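Local coordinates for protein homocysteine S-methyltransferase (Escherichia coli, PDB 5DMM) that catalyses methyl transfer from S-methylmethionine, or less efficiently S-adenosylmethionine, to homocysteine, yielding methionine, with zinc as cofactor, at residues 24-29 and 55-60; 133-138 and 194-199; 237-242 and 282-287. All coordinates share one frame; numbering follows the deposited sequence.

How the contacts relate
All three contacts belong to one eight-stranded parallel barrel, but they sample different layers of it. Contact 1 is partly buried and joins two helices from the connection between strands 17-18 and 65-67; its chemistry is that of two acids sharing Arg30, with a water beside them. Contact 2 is buried near the bound homocysteine, where a loop meets the end of strand 191-197 through a hydroxyl-to-carbonyl bond. Contact 3 is also buried, though in the outer layer: a largely apolar packing of two helices with a water bridge at its exposed side. Contacts 2 and 3 touch, Leu197 CD1 lying 3.4 Å from Ala238 CB, whereas the centre of contact 1 is about 26 Å from that of contact 2.

Contact 1: residues 24-29 and 55-60; sequences ATELEA and HLDYYR
The carboxylates of Glu26 and Asp57 meet nearly perpendicular, planes 77° apart, with Asp57 OD2 making the approach from one side of the Glu26 plane. It comes to 3.1 Å from Glu26 OE1 and to 3.4 Å from Glu26 OE2, distances between acceptors that by themselves would be unfavourable. Arg30 probably makes the closeness tolerable: its NH2 forms salt bridges with both Glu26 OE1 and Asp57 OD2, so the two negative charges share a cation. A bend at chi2 (-93°) turns the Glu26 carboxylate toward this meeting point. Water 1 lies beside both acids, donating to Glu26 OE2 at 3.2 Å and weakly to Asp57 OD1 at 2.7 Å; acceptors outnumber its protons, so the two bonds need not exist together.

Beside the acids, the Tyr58 hydroxyl ends 4.4 Å from Thr25 OG1, and each oxygen is bonded to a carbonyl outside the pair: Tyr58 OH to Ala22 O, Thr25 OG1 to Thr298 O. The two segments bury 131 Å² between them. Leu27 packs on Leu50 and Val54, so helix 24-29 lies against helix 48-61, with helix 300-309 against both through Pro300, which touches Glu26, Asp57 and Tyr58, and helix 85-109 beyond His55 and Leu56.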
loop_
_atom_site.group_PDB
_atom_site.type_symbol
_atom_site.label_atom_id
_atom_site.label_comp_id
_atom_site.label_asym_id
_atom_site.label_seq_id
_atom_site.Cartn_x
_atom_site.Cartn_y
_atom_site.Cartn_z
ATOM N N ALA A 24 -6.293 -9.161 -6.277
ATOM C CA ALA A 24 -7.362 -10.165 -6.215
ATOM C C ALA A 24 -8.128 -10.348 -7.524
ATOM O O ALA A 24 -8.389 -11.484 -7.935
ATOM C CB ALA A 24 -8.338 -9.807 -5.103
ATOM N N THR A 25 -8.503 -9.236 -8.159
ATOM C CA THR A 25 -9.244 -9.276 -9.423
ATOM C C THR A 25 -8.525 -10.132 -10.453
ATOM O O THR A 25 -9.125 -10.987 -11.107
ATOM C CB THR A 25 -9.442 -7.862 -10.020
ATOM O OG1 THR A 25 -8.183 -7.173 -10.054
ATOM C CG2 THR A 25 -10.415 -7.059 -9.190
ATOM N N GLU A 26 -7.228 -9.892 -10.575
ATOM C CA GLU A 26 -6.403 -10.548 -11.569
ATOM C C GLU A 26 -6.184 -12.020 -11.251
ATOM O O GLU A 26 -6.166 -12.851 -12.151
ATOM C CB GLU A 26 -5.063 -9.823 -11.690
ATOM C CG GLU A 26 -5.103 -8.654 -12.669
ATOM C CD GLU A 26 -4.684 -9.067 -14.071
ATOM O OE1 GLU A 26 -3.906 -10.041 -14.197
ATOM O OE2 GLU A 26 -5.124 -8.425 -15.049
ATOM N N LEU A 27 -6.013 -12.342 -9.974
ATOM C CA LEU A 27 -5.831 -13.747 -9.589
ATOM C C LEU A 27 -7.097 -14.546 -9.852
ATOM O O LEU A 27 -7.045 -15.675 -10.361
ATOM C CB LEU A 27 -5.437 -13.854 -8.119
ATOM C CG LEU A 27 -4.041 -13.351 -7.769
ATOM C CD1 LEU A 27 -3.786 -13.474 -6.259
ATOM C CD2 LEU A 27 -2.984 -14.143 -8.541
ATOM N N GLU A 28 -8.236 -13.963 -9.498
ATOM C CA GLU A 28 -9.526 -14.589 -9.763
ATOM C C GLU A 28 -9.793 -14.806 -11.255
ATOM O O GLU A 28 -10.337 -15.846 -11.652
ATOM C CB GLU A 28 -10.644 -13.746 -9.155
ATOM C CG GLU A 28 -10.646 -13.748 -7.641
ATOM C CD GLU A 28 -11.904 -13.135 -7.081
ATOM O OE1 GLU A 28 -12.469 -12.241 -7.750
ATOM O OE2 GLU A 28 -12.334 -13.556 -5.982
ATOM N N ALA A 29 -9.423 -13.829 -12.079
ATOM C CA ALA A 29 -9.556 -13.974 -13.528
ATOM C C ALA A 29 -8.733 -15.157 -14.044
ATOM O O ALA A 29 -9.098 -15.789 -15.032
ATOM C CB ALA A 29 -9.133 -12.690 -14.236
ATOM N N HIS A 55 2.028 -8.968 -10.985
ATOM C CA HIS A 55 2.944 -7.834 -10.817
ATOM C C HIS A 55 3.521 -7.424 -12.183
ATOM O O HIS A 55 3.617 -6.239 -12.516
ATOM C CB HIS A 55 4.078 -8.173 -9.843
ATOM C CG HIS A 55 3.657 -8.254 -8.406
ATOM N ND1 HIS A 55 2.956 -7.251 -7.774
ATOM C CD2 HIS A 55 3.869 -9.212 -7.470
ATOM C CE1 HIS A 55 2.749 -7.590 -6.511
ATOM N NE2 HIS A 55 3.296 -8.771 -6.302
ATOM N N LEU A 56 3.888 -8.418 -12.986
ATOM C CA LEU A 56 4.440 -8.143 -14.310
ATOM C C LEU A 56 3.393 -7.452 -15.185
ATOM O O LEU A 56 3.699 -6.507 -15.916
ATOM C CB LEU A 56 4.926 -9.436 -14.967
ATOM C CG LEU A 56 5.421 -9.308 -16.411
ATOM C CD1 LEU A 56 6.617 -8.360 -16.497
ATOM C CD2 LEU A 56 5.757 -10.690 -16.988
ATOM N N ASP A 57 2.157 -7.926 -15.091
ATOM C CA ASP A 57 1.012 -7.315 -15.772
ATOM C C ASP A 57 0.879 -5.814 -15.473
ATOM O O ASP A 57 0.643 -4.985 -16.369
ATOM C CB ASP A 57 -0.260 -8.041 -15.337
ATOM C CG ASP A 57 -1.346 -8.000 -16.374
ATOM O OD1 ASP A 57 -1.481 -6.970 -17.076
ATOM O OD2 ASP A 57 -2.076 -9.013 -16.478
ATOM N N TYR A 58 1.018 -5.465 -14.201
ATOM C CA TYR A 58 0.887 -4.064 -13.811
ATOM C C TYR A 58 2.081 -3.231 -14.280
ATOM O O TYR A 58 1.901 -2.088 -14.700
ATOM C CB TYR A 58 0.706 -3.935 -12.291
ATOM C CG TYR A 58 -0.735 -4.110 -11.851
ATOM C CD1 TYR A 58 -1.703 -3.177 -12.219
ATOM C CD2 TYR A 58 -1.129 -5.199 -11.061
ATOM C CE1 TYR A 58 -3.009 -3.307 -11.831
ATOM C CE2 TYR A 58 -2.460 -5.343 -10.663
ATOM C CZ TYR A 58 -3.394 -4.385 -11.071
ATOM O OH TYR A 58 -4.716 -4.464 -10.704
ATOM N N TYR A 59 3.295 -3.773 -14.208
ATOM C CA TYR A 59 4.441 -3.022 -14.730
ATOM C C TYR A 59 4.260 -2.768 -16.236
ATOM O O TYR A 59 4.613 -1.706 -16.734
ATOM C CB TYR A 59 5.760 -3.754 -14.475
ATOM C CG TYR A 59 6.338 -3.689 -13.061
ATOM C CD1 TYR A 59 6.494 -2.477 -12.380
ATOM C CD2 TYR A 59 6.771 -4.850 -12.430
ATOM C CE1 TYR A 59 7.052 -2.434 -11.097
ATOM C CE2 TYR A 59 7.335 -4.815 -11.149
ATOM C CZ TYR A 59 7.466 -3.601 -10.490
ATOM O OH TYR A 59 8.015 -3.554 -9.234
ATOM N N ARG A 60 3.700 -3.744 -16.951
ATOM C CA ARG A 60 3.417 -3.589 -18.376
ATOM C C ARG A 60 2.386 -2.496 -18.627
ATOM O O ARG A 60 2.488 -1.756 -19.603
ATOM C CB ARG A 60 2.924 -4.904 -18.985
ATOM C CG ARG A 60 4.005 -5.936 -19.186
ATOM C CD ARG A 60 3.442 -7.200 -19.830
ATOM N NE ARG A 60 4.521 -8.064 -20.286
ATOM C CZ ARG A 60 4.443 -9.384 -20.347
ATOM N NH1 ARG A 60 3.328 -9.999 -19.969
ATOM N NH2 ARG A 60 5.479 -10.089 -20.784
HETATM O O HOH W 1 -3.927 -7.642 -17.886
#

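Contact 2: residues 133-138 and 194-199; sequences SEYRGD and SFTLRD
The Tyr135 ring meets the Thr196 methyl obliquely, Tyr135 CD1 3.9 Å from Thr196 CG2, and the two side chains run at about a right angle to each other. One ring face is taken by the preceding residue: Glu134 CG lies 3.4 Å above the plane, displaced toward the rim. The ring thus touches its own loop as well as the strand end.

The polar part of the contact is a single hydrogen bond. Thr196 OG1 donates to Glu134 O over 2.9 Å; the C=O...donor angle is 145° and the donor is tilted 16° from the carbonyl plane. A chi1 of 62° sets OG1 between the backbone N and the carbonyl carbon of Thr196, and the same rotation sends CG2 toward the Tyr135 ring, so one torsion serves both halves of the contact. Thr196 OG1 is also hydrogen-bonded to Ser204 OG, which gives this buried hydroxyl a second partner. Within the loop, Gly137 N closes a turn onto Ser133 O at 2.9 Å, and Gly137 has a positive phi, which suits glycine. Asp138 joins His140 at a separate zinc ion.

Glu134 OE2 bonds Tyr71 OH of the homocysteine pocket, and the Tyr135 side chain comes within about 3 Å of that of the zinc ligand Cys229 and about 4 Å of the bound homocysteine at nearest atoms. Further along segment 194-199, Arg198 and Asp199 both face His202, a classic beta bulge. The loop after helix 125-129, in the connection that follows strand 117-122, meets the C-terminal end of strand 191-197 beside the substrate, as fits the TIM barrel, whose active sites lie at that end of the strands.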
loop_
_atom_site.group_PDB
_atom_site.type_symbol
_atom_site.label_atom_id
_atom_site.label_comp_id
_atom_site.label_asym_id
_atom_site.label_seq_id
_atom_site.Cartn_x
_atom_site.Cartn_y
_atom_site.Cartn_z
ATOM N N SER A 133 -12.920 -3.754 10.140
ATOM C CA SER A 133 -12.537 -2.708 11.084
ATOM C C SER A 133 -11.464 -1.780 10.532
ATOM O O SER A 133 -11.079 -0.817 11.190
ATOM C CB SER A 133 -12.042 -3.317 12.393
ATOM O OG SER A 133 -12.119 -2.375 13.450
ATOM N N GLU A 134 -10.974 -2.062 9.328
ATOM C CA GLU A 134 -9.997 -1.176 8.706
ATOM C C GLU A 134 -10.671 0.093 8.185
ATOM O O GLU A 134 -10.006 0.980 7.634
ATOM C CB GLU A 134 -9.257 -1.887 7.575
ATOM C CG GLU A 134 -10.153 -2.421 6.488
ATOM C CD GLU A 134 -10.155 -3.930 6.446
ATOM O OE1 GLU A 134 -10.862 -4.541 7.275
ATOM O OE2 GLU A 134 -9.444 -4.501 5.588
ATOM N N TYR A 135 -11.987 0.174 8.381
ATOM C CA TYR A 135 -12.778 1.320 7.955
ATOM C C TYR A 135 -13.469 2.016 9.122
ATOM O O TYR A 135 -14.053 3.085 8.947
ATOM C CB TYR A 135 -13.827 0.895 6.923
ATOM C CG TYR A 135 -13.259 0.103 5.772
ATOM C CD1 TYR A 135 -12.456 0.713 4.818
ATOM C CD2 TYR A 135 -13.520 -1.255 5.642
ATOM C CE1 TYR A 135 -11.931 -0.006 3.768
ATOM C CE2 TYR A 135 -13.000 -1.983 4.591
ATOM C CZ TYR A 135 -12.203 -1.352 3.659
ATOM O OH TYR A 135 -11.680 -2.072 2.610
ATOM N N ARG A 136 -13.419 1.412 10.307
ATOM C CA ARG A 136 -14.000 2.045 11.489
ATOM C C ARG A 136 -12.895 2.482 12.455
ATOM O O ARG A 136 -12.974 3.555 13.056
ATOM C CB ARG A 136 -15.005 1.106 12.180
ATOM C CG ARG A 136 -14.433 0.218 13.292
ATOM C CD ARG A 136 -15.506 -0.638 13.944
ATOM N NE ARG A 136 -16.062 -1.606 13.002
ATOM C CZ ARG A 136 -15.745 -2.898 12.982
ATOM N NH1 ARG A 136 -16.300 -3.701 12.083
ATOM N NH2 ARG A 136 -14.880 -3.388 13.863
ATOM N N GLY A 137 -11.854 1.660 12.584
ATOM C CA GLY A 137 -10.740 1.966 13.466
ATOM C C GLY A 137 -11.051 1.960 14.951
ATOM O O GLY A 137 -10.259 2.454 15.753
ATOM N N ASP A 138 -12.191 1.400 15.340
ATOM C CA ASP A 138 -12.517 1.381 16.760
ATOM C C ASP A 138 -12.005 0.103 17.410
ATOM O O ASP A 138 -12.765 -0.805 17.720
ATOM C CB ASP A 138 -14.019 1.529 17.004
ATOM C CG ASP A 138 -14.345 1.804 18.476
ATOM O OD1 ASP A 138 -13.406 1.967 19.289
ATOM O OD2 ASP A 138 -15.540 1.871 18.825
ATOM N N SER A 194 -1.024 5.792 4.226
ATOM C CA SER A 194 -2.281 6.077 3.558
ATOM C C SER A 194 -3.450 5.650 4.441
ATOM O O SER A 194 -3.397 4.596 5.077
ATOM C CB SER A 194 -2.320 5.382 2.202
ATOM O OG SER A 194 -3.561 5.618 1.557
ATOM N N PHE A 195 -4.497 6.476 4.459
ATOM C CA PHE A 195 -5.570 6.416 5.454
ATOM C C PHE A 195 -6.944 6.113 4.871
ATOM O O PHE A 195 -7.221 6.445 3.710
ATOM C CB PHE A 195 -5.663 7.757 6.203
ATOM C CG PHE A 195 -4.332 8.331 6.572
ATOM C CD1 PHE A 195 -3.498 7.656 7.449
ATOM C CD2 PHE A 195 -3.911 9.533 6.037
ATOM C CE1 PHE A 195 -2.265 8.172 7.787
ATOM C CE2 PHE A 195 -2.672 10.059 6.374
ATOM C CZ PHE A 195 -1.850 9.373 7.247
ATOM N N THR A 196 -7.815 5.515 5.688
ATOM C CA THR A 196 -9.250 5.518 5.392
ATOM C C THR A 196 -9.918 6.618 6.218
ATOM O O THR A 196 -9.422 7.000 7.289
ATOM C CB THR A 196 -9.939 4.166 5.677
ATOM O OG1 THR A 196 -9.835 3.845 7.069
ATOM C CG2 THR A 196 -9.321 3.071 4.833
ATOM N N LEU A 197 -11.040 7.122 5.714
ATOM C CA LEU A 197 -11.630 8.346 6.243
ATOM C C LEU A 197 -13.064 8.170 6.706
ATOM O O LEU A 197 -13.802 7.334 6.179
ATOM C CB LEU A 197 -11.578 9.451 5.181
ATOM C CG LEU A 197 -10.184 9.819 4.676
ATOM C CD1 LEU A 197 -10.282 10.858 3.593
ATOM C CD2 LEU A 197 -9.275 10.312 5.802
ATOM N N ARG A 198 -13.442 8.974 7.690
ATOM C CA ARG A 198 -14.822 9.108 8.131
ATOM C C ARG A 198 -15.529 10.128 7.232
ATOM O O ARG A 198 -16.683 9.948 6.832
ATOM C CB ARG A 198 -14.859 9.545 9.601
ATOM C CG ARG A 198 -16.232 9.871 10.141
ATOM C CD ARG A 198 -16.171 10.133 11.643
ATOM N NE ARG A 198 -15.875 8.913 12.399
ATOM C CZ ARG A 198 -16.002 8.790 13.718
ATOM N NH1 ARG A 198 -16.428 9.815 14.447
ATOM N NH2 ARG A 198 -15.706 7.639 14.316
ATOM N N ASP A 199 -14.803 11.198 6.925
ATOM C CA ASP A 199 -15.255 12.233 6.007
ATOM C C ASP A 199 -14.014 12.902 5.442
ATOM O O ASP A 199 -12.898 12.481 5.740
ATOM C CB ASP A 199 -16.160 13.248 6.711
ATOM C CG ASP A 199 -15.534 13.815 7.970
ATOM O OD1 ASP A 199 -14.537 14.553 7.868
ATOM O OD2 ASP A 199 -16.045 13.524 9.073
#

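Contact 3: residues 237-242 and 282-287; sequences AALQHL and PQWQAA
Leu239 and Trp284 meet at a slant: the leucine extends from its helix and delivers CD1 to the pyrrole part of the indole, 3.6 Å from Trp284 CD1 and 3.8 Å from Trp284 CG. The reach follows from the leucine torsions, since chi2 of 176° places CD1 anti to CA and so at the far end of the chain. On the other partner, Trp284 NE1 hydrogen-bonds to Thr235 OG1, a bond that restrains the rotation of the indole, and its ring meets that of Tyr280 with planes about 25° apart.

The second apolar site centres on Ala287, just past the end of helix 281-286. Ala287 CB sits against two residues at once, 4.0 Å from Leu239 CB and 4.0 Å from Gln240 CG; with a mere methyl to accommodate, the CA atoms of Gln240 and Ala287 come as close as 5.2 Å. These helices belong to the barrel's outer layer: helix 235-243 follows strand 222-228, helix 281-286 follows strand 250-253, and Leu239 and Trp284 both rest on Val252 of that strand. Leu239 also touches Ile227, while Trp284 reaches Ala289 and Ile292 of strand 289-292.

Toward the exposed side the chemistry turns polar. Gln240 runs extended beyond CG, and its NE2 donates to water 2 at 3.2 Å; the same water donates to Gln283 O at 2.8 Å, bridging an amide on one helix to a backbone carbonyl on the other.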
loop_
_atom_site.group_PDB
_atom_site.type_symbol
_atom_site.label_atom_id
_atom_site.label_comp_id
_atom_site.label_asym_id
_atom_site.label_seq_id
_atom_site.Cartn_x
_atom_site.Cartn_y
_atom_site.Cartn_z
ATOM N N ALA A 237 -12.015 15.802 -2.529
ATOM C CA ALA A 237 -12.216 16.652 -1.353
ATOM C C ALA A 237 -11.185 16.360 -0.260
ATOM O O ALA A 237 -10.661 17.275 0.385
ATOM C CB ALA A 237 -13.625 16.462 -0.805
ATOM N N ALA A 238 -10.907 15.077 -0.063
ATOM C CA ALA A 238 -9.933 14.641 0.931
ATOM C C ALA A 238 -8.535 15.109 0.564
ATOM O O ALA A 238 -7.797 15.596 1.422
ATOM C CB ALA A 238 -9.957 13.136 1.066
ATOM N N LEU A 239 -8.170 14.954 -0.710
ATOM C CA LEU A 239 -6.856 15.384 -1.177
ATOM C C LEU A 239 -6.701 16.886 -1.067
ATOM O O LEU A 239 -5.646 17.373 -0.671
ATOM C CB LEU A 239 -6.607 14.958 -2.622
ATOM C CG LEU A 239 -6.320 13.481 -2.885
ATOM C CD1 LEU A 239 -6.199 13.210 -4.392
ATOM C CD2 LEU A 239 -5.054 13.046 -2.143
ATOM N N GLN A 240 -7.741 17.623 -1.442
ATOM C CA GLN A 240 -7.670 19.085 -1.373
ATOM C C GLN A 240 -7.426 19.538 0.061
ATOM O O GLN A 240 -6.691 20.495 0.289
ATOM C CB GLN A 240 -8.944 19.720 -1.945
ATOM C CG GLN A 240 -8.994 19.678 -3.453
ATOM C CD GLN A 240 -10.355 20.045 -4.023
ATOM O OE1 GLN A 240 -11.368 20.034 -3.316
ATOM N NE2 GLN A 240 -10.384 20.367 -5.317
ATOM N N HIS A 241 -8.015 18.836 1.027
ATOM C CA HIS A 241 -7.799 19.182 2.428
ATOM C C HIS A 241 -6.349 18.894 2.845
ATOM O O HIS A 241 -5.692 19.743 3.457
ATOM C CB HIS A 241 -8.792 18.435 3.324
ATOM C CG HIS A 241 -8.704 18.805 4.778
ATOM N ND1 HIS A 241 -9.046 20.055 5.254
ATOM C CD2 HIS A 241 -8.312 18.088 5.858
ATOM C CE1 HIS A 241 -8.867 20.089 6.564
ATOM N NE2 HIS A 241 -8.426 18.908 6.956
ATOM N N LEU A 242 -5.843 17.708 2.500
ATOM C CA LEU A 242 -4.445 17.372 2.765
ATOM C C LEU A 242 -3.484 18.350 2.082
ATOM O O LEU A 242 -2.460 18.710 2.639
ATOM C CB LEU A 242 -4.145 15.939 2.313
ATOM C CG LEU A 242 -4.829 14.837 3.119
ATOM C CD1 LEU A 242 -4.596 13.483 2.465
ATOM C CD2 LEU A 242 -4.286 14.824 4.558
ATOM N N PRO A 282 -6.336 14.817 -13.601
ATOM C CA PRO A 282 -6.028 16.253 -13.483
ATOM C C PRO A 282 -6.455 16.897 -12.152
ATOM O O PRO A 282 -5.669 17.687 -11.620
ATOM C CB PRO A 282 -6.797 16.876 -14.660
ATOM C CG PRO A 282 -6.950 15.773 -15.629
ATOM C CD PRO A 282 -7.122 14.525 -14.813
ATOM N N GLN A 283 -7.645 16.594 -11.631
ATOM C CA GLN A 283 -8.072 17.129 -10.338
ATOM C C GLN A 283 -7.107 16.701 -9.240
ATOM O O GLN A 283 -6.739 17.491 -8.376
ATOM C CB GLN A 283 -9.452 16.629 -9.919
ATOM C CG GLN A 283 -10.652 17.129 -10.654
ATOM C CD GLN A 283 -11.824 16.197 -10.407
ATOM O OE1 GLN A 283 -12.127 15.851 -9.257
ATOM N NE2 GLN A 283 -12.455 15.739 -11.486
ATOM N N TRP A 284 -6.747 15.423 -9.262
ATOM C CA TRP A 284 -5.872 14.869 -8.227
ATOM C C TRP A 284 -4.494 15.495 -8.261
ATOM O O TRP A 284 -3.954 15.867 -7.215
ATOM C CB TRP A 284 -5.749 13.350 -8.387
ATOM C CG TRP A 284 -6.989 12.623 -8.057
ATOM C CD1 TRP A 284 -8.088 13.116 -7.407
ATOM C CD2 TRP A 284 -7.272 11.253 -8.343
ATOM N NE1 TRP A 284 -9.039 12.133 -7.280
ATOM C CE2 TRP A 284 -8.561 10.978 -7.843
ATOM C CE3 TRP A 284 -6.559 10.233 -8.983
ATOM C CZ2 TRP A 284 -9.165 9.723 -7.976
ATOM C CZ3 TRP A 284 -7.160 8.986 -9.119
ATOM C CH2 TRP A 284 -8.447 8.743 -8.613
ATOM N N GLN A 285 -3.922 15.609 -9.459
ATOM C CA GLN A 285 -2.580 16.150 -9.595
ATOM C C GLN A 285 -2.548 17.608 -9.145
ATOM O O GLN A 285 -1.583 18.058 -8.527
ATOM C CB GLN A 285 -2.091 16.034 -11.036
ATOM C CG GLN A 285 -0.706 16.623 -11.274
ATOM C CD GLN A 285 -0.155 16.304 -12.656
ATOM O OE1 GLN A 285 -0.686 15.449 -13.366
ATOM N NE2 GLN A 285 0.924 16.985 -13.038
ATOM N N ALA A 286 -3.619 18.333 -9.446
ATOM C CA ALA A 286 -3.719 19.729 -9.056
ATOM C C ALA A 286 -3.851 19.856 -7.540
ATOM O O ALA A 286 -3.615 20.929 -6.983
ATOM C CB ALA A 286 -4.903 20.400 -9.748
ATOM N N ALA A 287 -4.250 18.771 -6.880
ATOM C CA ALA A 287 -4.381 18.769 -5.428
ATOM C C ALA A 287 -3.164 18.161 -4.743
ATOM O O ALA A 287 -3.235 17.815 -3.575
ATOM C CB ALA A 287 -5.641 18.026 -5.000
HETATM O O HOH W 2 -8.068 19.719 -7.402
#